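Local coordinates for reducing end xylose-releasing exo-oligoxylanase (Paenibacillus barengoltzii G22, PDB 5YXT), which probably hydrolyses xylo-oligosaccharides by releasing xylose from their reducing ends, as a glycoside hydrolase family 8 exo-oligoxylanase, at residues Met71-Arg83 with Cys360-Arg374. Numbering follows the deposited sequence.
Sequences MSYGMMMAVQYDR and CLYLFALLALSGNYR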
loop_
_atom_site.group_PDB
_atom_site.type_symbol
_atom_site.label_atom_id
_atom_site.label_comp_id
_atom_site.label_asym_id
_atom_site.label_seq_id
_atom_site.Cartn_x
_atom_site.Cartn_y
_atom_site.Cartn_z
ATOM N N MET C 71 26.044 27.086 -10.354
ATOM C CA MET C 71 25.814 28.178 -11.299
ATOM C C MET C 71 24.806 27.769 -12.364
ATOM O O MET C 71 23.885 28.523 -12.695
ATOM C CB MET C 71 27.129 28.596 -11.950
ATOM C CG MET C 71 28.110 29.253 -10.996
ATOM S SD MET C 71 27.438 30.719 -10.207
ATOM C CE MET C 71 28.375 32.032 -10.998
ATOM N N SER C 72 24.968 26.563 -12.912
ATOM C CA SER C 72 24.037 26.116 -13.942
ATOM C C SER C 72 22.658 25.837 -13.359
ATOM O O SER C 72 21.643 26.089 -14.024
ATOM C CB SER C 72 24.601 24.880 -14.644
ATOM O OG SER C 72 24.632 23.778 -13.762
ATOM N N TYR C 73 22.593 25.324 -12.123
ATOM C CA TYR C 73 21.301 25.185 -11.454
ATOM C C TYR C 73 20.630 26.538 -11.290
ATOM O O TYR C 73 19.408 26.666 -11.463
ATOM C CB TYR C 73 21.474 24.560 -10.073
ATOM C CG TYR C 73 21.688 23.073 -10.019
ATOM C CD1 TYR C 73 21.569 22.285 -11.153
ATOM C CD2 TYR C 73 21.998 22.454 -8.815
ATOM C CE1 TYR C 73 21.759 20.911 -11.092
ATOM C CE2 TYR C 73 22.196 21.089 -8.745
ATOM C CZ TYR C 73 22.070 20.325 -9.885
ATOM O OH TYR C 73 22.252 18.967 -9.816
ATOM N N GLY C 74 21.406 27.542 -10.882
ATOM C CA GLY C 74 20.845 28.869 -10.699
ATOM C C GLY C 74 20.281 29.426 -11.987
ATOM O O GLY C 74 19.215 30.048 -11.991
ATOM N N MET C 75 20.980 29.210 -13.097
ATOM C CA MET C 75 20.447 29.680 -14.368
ATOM C C MET C 75 19.168 28.935 -14.728
ATOM O O MET C 75 18.218 29.541 -15.234
ATOM C CB MET C 75 21.498 29.538 -15.466
ATOM C CG MET C 75 22.534 30.640 -15.430
ATOM S SD MET C 75 24.022 30.194 -16.321
ATOM C CE MET C 75 23.363 30.134 -17.991
ATOM N N MET C 76 19.104 27.625 -14.450
ATOM C CA MET C 76 17.874 26.904 -14.765
ATOM C C MET C 76 16.717 27.380 -13.895
ATOM O O MET C 76 15.606 27.579 -14.398
ATOM C CB MET C 76 18.064 25.388 -14.629
ATOM C CG MET C 76 16.782 24.603 -15.054
ATOM S SD MET C 76 16.303 24.793 -16.815
ATOM C CE MET C 76 17.409 23.625 -17.604
ATOM N N MET C 77 16.949 27.579 -12.588
ATOM C CA MET C 77 15.889 28.140 -11.746
ATOM C C MET C 77 15.460 29.520 -12.241
ATOM O O MET C 77 14.263 29.833 -12.261
ATOM C CB MET C 77 16.317 28.223 -10.267
ATOM C CG MET C 77 16.555 26.901 -9.521
ATOM S SD MET C 77 17.996 27.067 -8.431
ATOM C CE MET C 77 17.426 27.224 -6.756
ATOM N N ALA C 78 16.420 30.356 -12.638
ATOM C CA ALA C 78 16.092 31.728 -13.041
ATOM C C ALA C 78 15.260 31.758 -14.330
ATOM O O ALA C 78 14.313 32.548 -14.450
ATOM C CB ALA C 78 17.377 32.545 -13.200
ATOM N N VAL C 79 15.561 30.879 -15.286
ATOM C CA VAL C 79 14.779 30.888 -16.516
ATOM C C VAL C 79 13.418 30.227 -16.299
ATOM O O VAL C 79 12.423 30.644 -16.902
ATOM C CB VAL C 79 15.573 30.245 -17.673
ATOM C CG1 VAL C 79 15.913 28.794 -17.382
ATOM C CG2 VAL C 79 14.820 30.398 -19.031
ATOM N N GLN C 80 13.322 29.227 -15.421
ATOM C CA GLN C 80 12.007 28.654 -15.137
ATOM C C GLN C 80 11.119 29.648 -14.395
ATOM O O GLN C 80 9.913 29.723 -14.645
ATOM C CB GLN C 80 12.159 27.362 -14.332
ATOM C CG GLN C 80 12.789 26.209 -15.111
ATOM C CD GLN C 80 11.966 25.785 -16.309
ATOM O OE1 GLN C 80 10.775 26.033 -16.369
ATOM N NE2 GLN C 80 12.612 25.143 -17.277
ATOM N N TYR C 81 11.700 30.418 -13.486
ATOM C CA TYR C 81 10.971 31.390 -12.683
ATOM C C TYR C 81 10.874 32.770 -13.338
ATOM O O TYR C 81 10.280 33.675 -12.745
ATOM C CB TYR C 81 11.625 31.510 -11.298
ATOM C CG TYR C 81 10.690 32.037 -10.231
ATOM C CD1 TYR C 81 9.631 31.275 -9.766
ATOM C CD2 TYR C 81 10.869 33.300 -9.697
ATOM C CE1 TYR C 81 8.775 31.766 -8.794
ATOM C CE2 TYR C 81 10.030 33.795 -8.727
ATOM C CZ TYR C 81 8.986 33.029 -8.280
ATOM O OH TYR C 81 8.156 33.540 -7.314
ATOM N N ASP C 82 11.447 32.954 -14.532
ATOM C CA ASP C 82 11.297 34.183 -15.325
ATOM C C ASP C 82 11.961 35.384 -14.647
ATOM O O ASP C 82 11.341 36.431 -14.445
ATOM C CB ASP C 82 9.825 34.484 -15.620
ATOM C CG ASP C 82 9.643 35.376 -16.820
ATOM O OD1 ASP C 82 10.652 35.709 -17.475
ATOM O OD2 ASP C 82 8.486 35.757 -17.104
ATOM N N ARG C 83 13.237 35.235 -14.292
ATOM C CA ARG C 83 14.032 36.366 -13.804
ATOM C C ARG C 83 15.325 36.436 -14.603
ATOM O O ARG C 83 16.350 35.844 -14.241
ATOM C CB ARG C 83 14.281 36.271 -12.312
ATOM C CG ARG C 83 13.128 36.908 -11.527
ATOM C CD ARG C 83 12.716 36.027 -10.384
ATOM N NE ARG C 83 11.846 36.650 -9.370
ATOM C CZ ARG C 83 10.554 36.957 -9.532
ATOM N NH1 ARG C 83 9.922 36.687 -10.676
ATOM N NH2 ARG C 83 9.883 37.511 -8.520
ATOM N N CYS C 360 19.000 23.772 -3.513
ATOM C CA CYS C 360 18.863 23.651 -4.966
ATOM C C CYS C 360 17.876 22.551 -5.333
ATOM O O CYS C 360 16.986 22.747 -6.174
ATOM C CB CYS C 360 20.218 23.353 -5.607
ATOM S SG CYS C 360 21.392 24.698 -5.519
ATOM N N LEU C 361 18.043 21.369 -4.730
ATOM C CA LEU C 361 17.154 20.253 -5.018
ATOM C C LEU C 361 15.735 20.566 -4.564
ATOM O O LEU C 361 14.758 20.183 -5.219
ATOM C CB LEU C 361 17.675 18.987 -4.331
ATOM C CG LEU C 361 18.719 18.157 -5.088
ATOM C CD1 LEU C 361 19.742 19.028 -5.750
ATOM C CD2 LEU C 361 19.384 17.153 -4.150
ATOM N N TYR C 362 15.613 21.278 -3.447
ATOM C CA TYR C 362 14.303 21.654 -2.920
ATOM C C TYR C 362 13.533 22.529 -3.913
ATOM O O TYR C 362 12.347 22.290 -4.189
ATOM C CB TYR C 362 14.512 22.370 -1.586
ATOM C CG TYR C 362 13.281 22.686 -0.789
ATOM C CD1 TYR C 362 12.401 23.686 -1.193
ATOM C CD2 TYR C 362 13.028 22.029 0.400
ATOM C CE1 TYR C 362 11.292 23.989 -0.453
ATOM C CE2 TYR C 362 11.911 22.337 1.157
ATOM C CZ TYR C 362 11.049 23.313 0.723
ATOM O OH TYR C 362 9.940 23.621 1.472
ATOM N N LEU C 363 14.193 23.551 -4.463
ATOM C CA LEU C 363 13.496 24.431 -5.394
ATOM C C LEU C 363 13.156 23.705 -6.688
ATOM O O LEU C 363 12.061 23.895 -7.236
ATOM C CB LEU C 363 14.312 25.691 -5.678
ATOM C CG LEU C 363 13.552 26.739 -6.511
ATOM C CD1 LEU C 363 12.177 27.051 -5.938
ATOM C CD2 LEU C 363 14.310 28.037 -6.643
ATOM N N PHE C 364 14.066 22.862 -7.183
ATOM C CA PHE C 364 13.768 22.071 -8.375
ATOM C C PHE C 364 12.508 21.242 -8.169
ATOM O O PHE C 364 11.630 21.198 -9.038
ATOM C CB PHE C 364 14.939 21.153 -8.724
ATOM C CG PHE C 364 16.019 21.813 -9.542
ATOM C CD1 PHE C 364 15.714 22.800 -10.465
ATOM C CD2 PHE C 364 17.347 21.411 -9.406
ATOM C CE1 PHE C 364 16.705 23.399 -11.219
ATOM C CE2 PHE C 364 18.354 21.994 -10.170
ATOM C CZ PHE C 364 18.037 22.991 -11.077
ATOM N N ALA C 365 12.412 20.564 -7.018
ATOM C CA ALA C 365 11.246 19.739 -6.728
ATOM C C ALA C 365 9.978 20.577 -6.685
ATOM O O ALA C 365 8.945 20.187 -7.241
ATOM C CB ALA C 365 11.441 18.997 -5.401
ATOM N N LEU C 366 10.037 21.736 -6.024
ATOM C CA LEU C 366 8.853 22.586 -5.909
ATOM C C LEU C 366 8.418 23.114 -7.270
ATOM O O LEU C 366 7.220 23.169 -7.566
ATOM C CB LEU C 366 9.137 23.743 -4.950
ATOM C CG LEU C 366 7.971 24.656 -4.549
ATOM C CD1 LEU C 366 6.743 23.824 -4.168
ATOM C CD2 LEU C 366 8.414 25.591 -3.399
ATOM N N LEU C 367 9.377 23.529 -8.104
ATOM C CA LEU C 367 9.044 23.920 -9.477
ATOM C C LEU C 367 8.389 22.773 -10.237
ATOM O O LEU C 367 7.375 22.962 -10.920
ATOM C CB LEU C 367 10.301 24.388 -10.210
ATOM C CG LEU C 367 10.811 25.787 -9.868
ATOM C CD1 LEU C 367 12.187 25.958 -10.478
ATOM C CD2 LEU C 367 9.845 26.844 -10.406
ATOM N N ALA C 368 8.977 21.578 -10.157
ATOM C CA ALA C 368 8.451 20.453 -10.921
ATOM C C ALA C 368 7.085 20.027 -10.400
ATOM O O ALA C 368 6.179 19.752 -11.190
ATOM C CB ALA C 368 9.429 19.279 -10.885
ATOM N N LEU C 369 6.908 20.003 -9.077
ATOM C CA LEU C 369 5.662 19.504 -8.503
ATOM C C LEU C 369 4.526 20.510 -8.597
ATOM O O LEU C 369 3.372 20.141 -8.358
ATOM C CB LEU C 369 5.865 19.115 -7.035
ATOM C CG LEU C 369 6.732 17.877 -6.811
ATOM C CD1 LEU C 369 7.124 17.756 -5.338
ATOM C CD2 LEU C 369 6.011 16.628 -7.301
ATOM N N SER C 370 4.825 21.767 -8.910
ATOM C CA SER C 370 3.799 22.781 -9.085
ATOM C C SER C 370 3.463 23.011 -10.555
ATOM O O SER C 370 2.645 23.880 -10.859
ATOM C CB SER C 370 4.233 24.099 -8.422
ATOM O OG SER C 370 5.423 24.627 -9.000
ATOM N N GLY C 371 4.065 22.243 -11.465
ATOM C CA GLY C 371 3.830 22.433 -12.882
ATOM C C GLY C 371 4.594 23.583 -13.487
ATOM O O GLY C 371 4.147 24.159 -14.488
ATOM N N ASN C 372 5.760 23.916 -12.926
ATOM C CA ASN C 372 6.520 25.099 -13.306
ATOM C C ASN C 372 7.949 24.789 -13.744
ATOM O O ASN C 372 8.768 25.709 -13.849
ATOM C CB ASN C 372 6.520 26.098 -12.142
ATOM C CG ASN C 372 5.169 26.778 -11.991
ATOM O OD1 ASN C 372 4.691 27.399 -12.937
ATOM N ND2 ASN C 372 4.536 26.635 -10.824
ATOM N N TYR C 373 8.265 23.528 -14.008
ATOM C CA TYR C 373 9.552 23.120 -14.569
ATOM C C TYR C 373 9.228 22.651 -15.990
ATOM O O TYR C 373 8.890 21.486 -16.214
ATOM C CB TYR C 373 10.186 22.025 -13.702
ATOM C CG TYR C 373 11.678 21.809 -13.869
ATOM C CD1 TYR C 373 12.352 22.240 -15.001
ATOM C CD2 TYR C 373 12.410 21.167 -12.876
ATOM C CE1 TYR C 373 13.711 22.023 -15.146
ATOM C CE2 TYR C 373 13.770 20.956 -13.003
ATOM C CZ TYR C 373 14.416 21.373 -14.144
ATOM O OH TYR C 373 15.775 21.146 -14.265
ATOM N N ARG C 374 9.315 23.575 -16.944
ATOM C CA ARG C 374 8.736 23.402 -18.269
ATOM C C ARG C 374 9.777 23.421 -19.376
ATOM O O ARG C 374 10.906 23.889 -19.202
ATOM C CB ARG C 374 7.715 24.496 -18.562
ATOM C CG ARG C 374 6.662 24.589 -17.495
ATOM C CD ARG C 374 5.542 25.486 -17.926
ATOM N NE ARG C 374 4.502 25.533 -16.915
ATOM C CZ ARG C 374 3.224 25.761 -17.187
ATOM N NH1 ARG C 374 2.839 25.959 -18.446
ATOM N NH2 ARG C 374 2.338 25.787 -16.200
HETATM O O HOH W 1 8.380 27.546 -15.658
#
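Phe364 drives its ring edge into one face of Tyr73, a T-shaped pair with centroids 4.9 Å apart and planes at 85°. Its CE2 comes in off-centre, 3.4 Å from Tyr73 CD1, while Cys360 SG lies at the edge of the tyrosine ring. The sulfur of Met77 stands above a face of Phe364, 5.1 Å from the ring centroid, and the bent chain carries CE on to Leu363, tightly packed at 3.2 Å from CD2. Met76, its CG anti to the backbone N (chi1 -176°), lays that carbon 3.7 Å from Tyr373 OH.

Beyond the rings, the Gln80 amide pairs with the backbone of Arg374 through both its ends. OE1 takes an almost straight bond from Arg374 N (2.9 Å), which sits above the carbonyl plane, and NE2 gives one to an in-plane lone pair of Arg374 O (2.9 Å). Trp376 NE1 also donates to OE1. A leucine here would probably leave Arg374 N and O without these mates and free the loop after helix 355-369 to shift.

The axes of 71-80 and 360-369 run in the same general direction, 28° apart, within the (alpha/alpha)6 barrel known for family 8; helix 24-40 packs on Met77 and Leu363, helix 126-143 on Gln80.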